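Side-chain contacts in 5-dehydro-2-deoxygluconokinase (Bacillus halodurans C-125, PDB 2QCV), which probably phosphorylates 5-dehydro-2-deoxy-D-gluconate with ATP, a step in the breakdown of myo-inositol to acetyl-CoA, as a member of the PfkB carbohydrate kinase family: residues 20-25 / 70-75; 75-80 / 85-90. All blocks are in the same frame, centred on the assembly; numbering follows the deposited sequence.

Contact 1. Residues 20-25 / 70-75; sequences ACIDLN and DQHGRF
Ile22 reaches from its strand to the start of helix 71-82 and touches two rings with two successive atoms of one branch. Its CG1 lies over one face of the His72 imidazole, displaced toward the rim, a CH-pi contact of 4.2 Å from CG1 to the ring centroid. One bond further out, Ile22 CD1 meets the edge of the Phe75 ring, 3.7 Å from Phe75 CD2 and close to the ring plane. With CG anti to the backbone N (chi1 166°), the Phe75 ring swings to the CD1 end of the isoleucine, while the imidazole takes the CG1 flank. Replacing Ile22 by alanine removes both touching carbons and is likely to open a gap beside the His72 and Phe75 rings and take one neighbour from the imidazole face. Behind the two rings, Asp70 N-caps the helix: its OD1 accepts a nearly straight bond of 3.1 Å from Gly73 N and a weak one from His72 N, fixing the turn that carries His72. Phe75 also makes a cation-pi contact with Lys41, and His72 meets Phe103 of the second subunit edge-to-face. Backbone bonds tie Ile22 to Gly100 and Ala102. The four-stranded sheet of strand 21-26 corresponds to the lid of ribokinase-fold sugar kinases; here a second subunit packs on it, and Ile22 joins it to helix 71-82.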
loop_
_atom_site.group_PDB
_atom_site.type_symbol
_atom_site.label_atom_id
_atom_site.label_comp_id
_atom_site.label_asym_id
_atom_site.label_seq_id
_atom_site.Cartn_x
_atom_site.Cartn_y
_atom_site.Cartn_z
ATOM N N ALA A 20 -15.758 10.176 14.121
ATOM C CA ALA A 20 -15.529 11.084 15.237
ATOM C C ALA A 20 -14.031 11.350 15.236
ATOM O O ALA A 20 -13.221 10.408 15.301
ATOM C CB ALA A 20 -15.973 10.488 16.560
ATOM N N CYS A 21 -13.644 12.616 15.061
ATOM C CA CYS A 21 -12.235 12.923 14.952
ATOM C C CYS A 21 -11.894 14.165 15.782
ATOM O O CYS A 21 -12.662 14.590 16.629
ATOM C CB CYS A 21 -11.872 13.086 13.473
ATOM S SG CYS A 21 -12.674 14.418 12.725
ATOM N N ILE A 22 -10.703 14.694 15.561
ATOM C CA ILE A 22 -10.241 15.909 16.235
ATOM C C ILE A 22 -10.288 17.082 15.280
ATOM O O ILE A 22 -9.731 17.039 14.178
ATOM C CB ILE A 22 -8.809 15.743 16.740
ATOM C CG1 ILE A 22 -8.750 14.588 17.763
ATOM C CG2 ILE A 22 -8.260 17.088 17.390
ATOM C CD1 ILE A 22 -9.581 14.878 19.005
ATOM N N ASP A 23 -10.922 18.150 15.734
ATOM C CA ASP A 23 -10.824 19.444 15.079
ATOM C C ASP A 23 -9.849 20.310 15.892
ATOM O O ASP A 23 -9.895 20.359 17.135
ATOM C CB ASP A 23 -12.172 20.134 15.022
ATOM C CG ASP A 23 -13.097 19.571 13.946
ATOM O OD1 ASP A 23 -12.712 18.653 13.194
ATOM O OD2 ASP A 23 -14.227 20.072 13.884
ATOM N N LEU A 24 -8.959 20.973 15.175
ATOM C CA LEU A 24 -7.995 21.900 15.756
ATOM C C LEU A 24 -8.331 23.261 15.152
ATOM O O LEU A 24 -8.006 23.567 14.015
ATOM C CB LEU A 24 -6.579 21.427 15.480
ATOM C CG LEU A 24 -6.232 20.156 16.302
ATOM C CD1 LEU A 24 -5.112 19.318 15.711
ATOM C CD2 LEU A 24 -5.926 20.536 17.715
ATOM N N ASN A 25 -9.025 24.047 15.954
ATOM C CA ASN A 25 -9.520 25.329 15.559
ATOM C C ASN A 25 -8.578 26.474 15.888
ATOM O O ASN A 25 -8.151 26.631 17.009
ATOM C CB ASN A 25 -10.853 25.569 16.251
ATOM C CG ASN A 25 -11.896 24.563 15.813
ATOM O OD1 ASN A 25 -12.433 23.825 16.634
ATOM N ND2 ASN A 25 -12.135 24.482 14.501
ATOM N N ASP A 70 -5.304 5.883 21.705
ATOM C CA ASP A 70 -4.404 6.935 22.137
ATOM C C ASP A 70 -5.167 8.073 22.791
ATOM O O ASP A 70 -6.393 7.996 22.987
ATOM C CB ASP A 70 -3.526 7.416 20.972
ATOM C CG ASP A 70 -4.298 8.120 19.856
ATOM O OD1 ASP A 70 -5.359 8.735 20.053
ATOM O OD2 ASP A 70 -3.801 8.066 18.716
ATOM N N GLN A 71 -4.446 9.143 23.137
ATOM C CA GLN A 71 -5.063 10.282 23.841
ATOM C C GLN A 71 -6.126 10.999 23.043
ATOM O O GLN A 71 -7.052 11.568 23.613
ATOM C CB GLN A 71 -4.021 11.297 24.292
ATOM C CG GLN A 71 -2.981 10.704 25.246
ATOM C CD GLN A 71 -1.748 10.193 24.561
ATOM O OE1 GLN A 71 -1.816 9.624 23.482
ATOM N NE2 GLN A 71 -0.584 10.368 25.219
ATOM N N HIS A 72 -6.022 10.992 21.722
ATOM C CA HIS A 72 -7.070 11.622 20.951
ATOM C C HIS A 72 -8.364 10.766 20.966
ATOM O O HIS A 72 -9.451 11.290 21.175
ATOM C CB HIS A 72 -6.599 11.887 19.524
ATOM C CG HIS A 72 -5.651 13.036 19.401
ATOM N ND1 HIS A 72 -5.547 14.025 20.353
ATOM C CD2 HIS A 72 -4.814 13.391 18.396
ATOM C CE1 HIS A 72 -4.641 14.908 19.970
ATOM N NE2 HIS A 72 -4.198 14.560 18.777
ATOM N N GLY A 73 -8.233 9.466 20.772
ATOM C CA GLY A 73 -9.391 8.585 20.860
ATOM C C GLY A 73 -10.012 8.642 22.245
ATOM O O GLY A 73 -11.203 8.696 22.369
ATOM N N ARG A 74 -9.205 8.642 23.302
ATOM C CA ARG A 74 -9.769 8.675 24.651
ATOM C C ARG A 74 -10.438 9.994 24.971
ATOM O O ARG A 74 -11.451 10.024 25.676
ATOM C CB ARG A 74 -8.726 8.332 25.699
ATOM C CG ARG A 74 -8.228 6.938 25.548
ATOM C CD ARG A 74 -7.367 6.508 26.704
ATOM N NE ARG A 74 -6.058 7.171 26.762
ATOM C CZ ARG A 74 -4.959 6.761 26.127
ATOM N NH1 ARG A 74 -4.961 5.694 25.350
ATOM N NH2 ARG A 74 -3.831 7.422 26.301
ATOM N N PHE A 75 -9.901 11.091 24.448
ATOM C CA PHE A 75 -10.583 12.366 24.561
ATOM C C PHE A 75 -11.955 12.368 23.889
ATOM O O PHE A 75 -12.933 12.881 24.456
ATOM C CB PHE A 75 -9.739 13.503 23.999
ATOM C CG PHE A 75 -10.508 14.760 23.775
ATOM C CD1 PHE A 75 -10.902 15.556 24.841
ATOM C CD2 PHE A 75 -10.870 15.143 22.468
ATOM C CE1 PHE A 75 -11.640 16.700 24.626
ATOM C CE2 PHE A 75 -11.597 16.294 22.242
ATOM C CZ PHE A 75 -11.984 17.079 23.305
#

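Contact 2. Residues 75-80 / 85-90; sequences FIESYM and VDTSNL
Thr87 OG1 donates a short hydrogen bond of 2.6 Å to Glu77 OE2, which accepts through its anti lone pair, on the side away from OE1. Two torsions bring the groups together: Thr87 OG1 stands between its own backbone N and carbonyl carbon (chi1 62°), and the glutamate chain bends at chi2 (-77°) to carry its carboxylate across the threonine. OE2 also forms a salt bridge with Arg81, so this oxygen is shared between a hydroxyl and a charge. Beneath the polar pair the packing is apolar and closer to the protein interior. Thr87 CG2 rests 3.9 Å from CB of Met80, a selenomethionine, whose CB in turn lies 4.1 Å from Val85 CB. Leu90 CD1 sits against the aliphatic part of Glu77, 3.9 Å from Glu77 CG. The backbone closes this side as well, Val85 N donating to Met80 O over 2.9 Å. The outer part of the loop is looser: Ser88 is exposed and turns from the helix, within a type I turn from Thr87 to Leu90. In the conformer given, Asp86 OD1 accepts from Ser88 N, an Asx turn. Ser88 and Asn89 touch Tyr135 of helix 133-136 instead. On the inner side, Met80 and Val85 pack on Val51 of helix 46-56, and Leu90 begins edge strand 90-92 while resting on Phe63 and Ile67 of the adjoining parallel strand 61-67.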
loop_
_atom_site.group_PDB
_atom_site.type_symbol
_atom_site.label_atom_id
_atom_site.label_comp_id
_atom_site.label_asym_id
_atom_site.label_seq_id
_atom_site.Cartn_x
_atom_site.Cartn_y
_atom_site.Cartn_z
ATOM N N PHE A 75 -9.901 11.091 24.448
ATOM C CA PHE A 75 -10.583 12.366 24.561
ATOM C C PHE A 75 -11.955 12.368 23.889
ATOM O O PHE A 75 -12.933 12.881 24.456
ATOM C CB PHE A 75 -9.739 13.503 23.999
ATOM C CG PHE A 75 -10.508 14.760 23.775
ATOM C CD1 PHE A 75 -10.902 15.556 24.841
ATOM C CD2 PHE A 75 -10.870 15.143 22.468
ATOM C CE1 PHE A 75 -11.640 16.700 24.626
ATOM C CE2 PHE A 75 -11.597 16.294 22.242
ATOM C CZ PHE A 75 -11.984 17.079 23.305
ATOM N N ILE A 76 -12.014 11.840 22.676
ATOM C CA ILE A 76 -13.268 11.781 21.914
ATOM C C ILE A 76 -14.290 10.984 22.728
ATOM O O ILE A 76 -15.414 11.437 22.915
ATOM C CB ILE A 76 -13.073 11.132 20.528
ATOM C CG1 ILE A 76 -12.383 12.094 19.536
ATOM C CG2 ILE A 76 -14.417 10.715 19.915
ATOM C CD1 ILE A 76 -11.662 11.430 18.376
ATOM N N GLU A 77 -13.897 9.820 23.245
ATOM C CA GLU A 77 -14.841 9.006 24.033
ATOM C C GLU A 77 -15.287 9.745 25.289
ATOM O O GLU A 77 -16.464 9.782 25.613
ATOM C CB GLU A 77 -14.223 7.650 24.423
ATOM C CG GLU A 77 -15.202 6.668 25.089
ATOM C CD GLU A 77 -15.500 6.963 26.551
ATOM O OE1 GLU A 77 -14.611 7.503 27.289
ATOM O OE2 GLU A 77 -16.651 6.670 26.986
ATOM N N SER A 78 -14.336 10.334 26.012
ATOM C CA SER A 78 -14.643 11.003 27.256
ATOM C C SER A 78 -15.515 12.235 27.073
ATOM O O SER A 78 -16.417 12.485 27.883
ATOM C CB SER A 78 -13.351 11.343 27.997
ATOM O OG SER A 78 -12.653 10.138 28.259
ATOM N N TYR A 79 -15.242 13.010 26.020
ATOM C CA TYR A 79 -16.033 14.182 25.697
ATOM C C TYR A 79 -17.475 13.806 25.318
ATOM O O TYR A 79 -18.441 14.373 25.840
ATOM C CB TYR A 79 -15.416 14.981 24.536
ATOM C CG TYR A 79 -16.215 16.242 24.278
ATOM C CD1 TYR A 79 -15.989 17.391 25.017
ATOM C CD2 TYR A 79 -17.241 16.260 23.357
ATOM C CE1 TYR A 79 -16.754 18.531 24.817
ATOM C CE2 TYR A 79 -18.009 17.387 23.159
ATOM C CZ TYR A 79 -17.763 18.519 23.904
ATOM O OH TYR A 79 -18.522 19.647 23.682
HETATM N N MSE A 80 -17.629 12.883 24.366
HETATM C CA MSE A 80 -18.963 12.455 23.965
HETATM C C MSE A 80 -19.768 11.909 25.140
HETATM O O MSE A 80 -20.926 12.267 25.311
HETATM C CB MSE A 80 -18.838 11.438 22.828
HETATM C CG MSE A 80 -18.256 12.087 21.597
HETATM SE SE MSE A 80 -18.104 10.825 20.076
HETATM C CE MSE A 80 -19.860 11.161 19.408
ATOM N N VAL A 85 -23.731 11.521 25.210
ATOM C CA VAL A 85 -23.838 10.564 24.095
ATOM C C VAL A 85 -23.444 9.177 24.609
ATOM O O VAL A 85 -22.474 9.055 25.334
ATOM C CB VAL A 85 -22.958 10.962 22.885
ATOM C CG1 VAL A 85 -23.076 9.939 21.759
ATOM C CG2 VAL A 85 -23.335 12.325 22.345
ATOM N N ASP A 86 -24.178 8.125 24.233
ATOM C CA ASP A 86 -23.771 6.754 24.560
ATOM C C ASP A 86 -22.540 6.360 23.738
ATOM O O ASP A 86 -22.566 6.440 22.509
ATOM C CB ASP A 86 -24.912 5.784 24.282
ATOM C CG ASP A 86 -24.594 4.367 24.708
ATOM O OD1 ASP A 86 -23.848 3.665 23.991
ATOM O OD2 ASP A 86 -25.114 3.944 25.756
ATOM N N THR A 87 -21.477 5.911 24.427
ATOM C CA THR A 87 -20.213 5.542 23.780
ATOM C C THR A 87 -19.931 4.034 23.843
ATOM O O THR A 87 -18.810 3.590 23.530
ATOM C CB THR A 87 -19.027 6.330 24.398
ATOM O OG1 THR A 87 -18.868 6.016 25.805
ATOM C CG2 THR A 87 -19.245 7.837 24.174
ATOM N N SER A 88 -20.947 3.258 24.199
ATOM C CA SER A 88 -20.845 1.795 24.305
ATOM C C SER A 88 -20.411 1.072 23.027
ATOM O O SER A 88 -19.823 -0.012 23.101
ATOM C CB SER A 88 -22.167 1.179 24.803
ATOM O OG SER A 88 -23.169 1.238 23.823
ATOM N N ASN A 89 -20.656 1.669 21.872
ATOM C CA ASN A 89 -20.341 1.040 20.583
ATOM C C ASN A 89 -19.247 1.789 19.817
ATOM O O ASN A 89 -19.088 1.677 18.587
ATOM C CB ASN A 89 -21.637 0.893 19.767
ATOM C CG ASN A 89 -22.446 -0.343 20.178
ATOM O OD1 ASN A 89 -22.618 -1.241 19.371
ATOM N ND2 ASN A 89 -22.941 -0.389 21.440
ATOM N N LEU A 90 -18.455 2.564 20.558
ATOM C CA LEU A 90 -17.218 3.060 20.031
ATOM C C LEU A 90 -16.232 1.920 20.158
ATOM O O LEU A 90 -16.118 1.301 21.214
ATOM C CB LEU A 90 -16.712 4.242 20.809
ATOM C CG LEU A 90 -17.428 5.545 20.688
ATOM C CD1 LEU A 90 -16.562 6.630 21.398
ATOM C CD2 LEU A 90 -17.658 5.894 19.247
#

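Helix 71-82 serves both contacts, its start in contact 1 and its following turns in contact 2, with Phe75 common to the two ranges. Contact 1 is wholly buried and held by aliphatic-to-ring contacts, joining the helix to the small sheet beside a second subunit. Contact 2 is partly buried and more mixed: hydrogen bonds accompany apolar packing as the chain leaves the helix for the edge of the large sheet. Ile76, in the range of contact 2, packs back on contact 1, its CG1 4.0 Å from Ile22 CD1, and Ala20 rests on Met80. The same helix thus faces the lid near its start and the alpha/beta body further along.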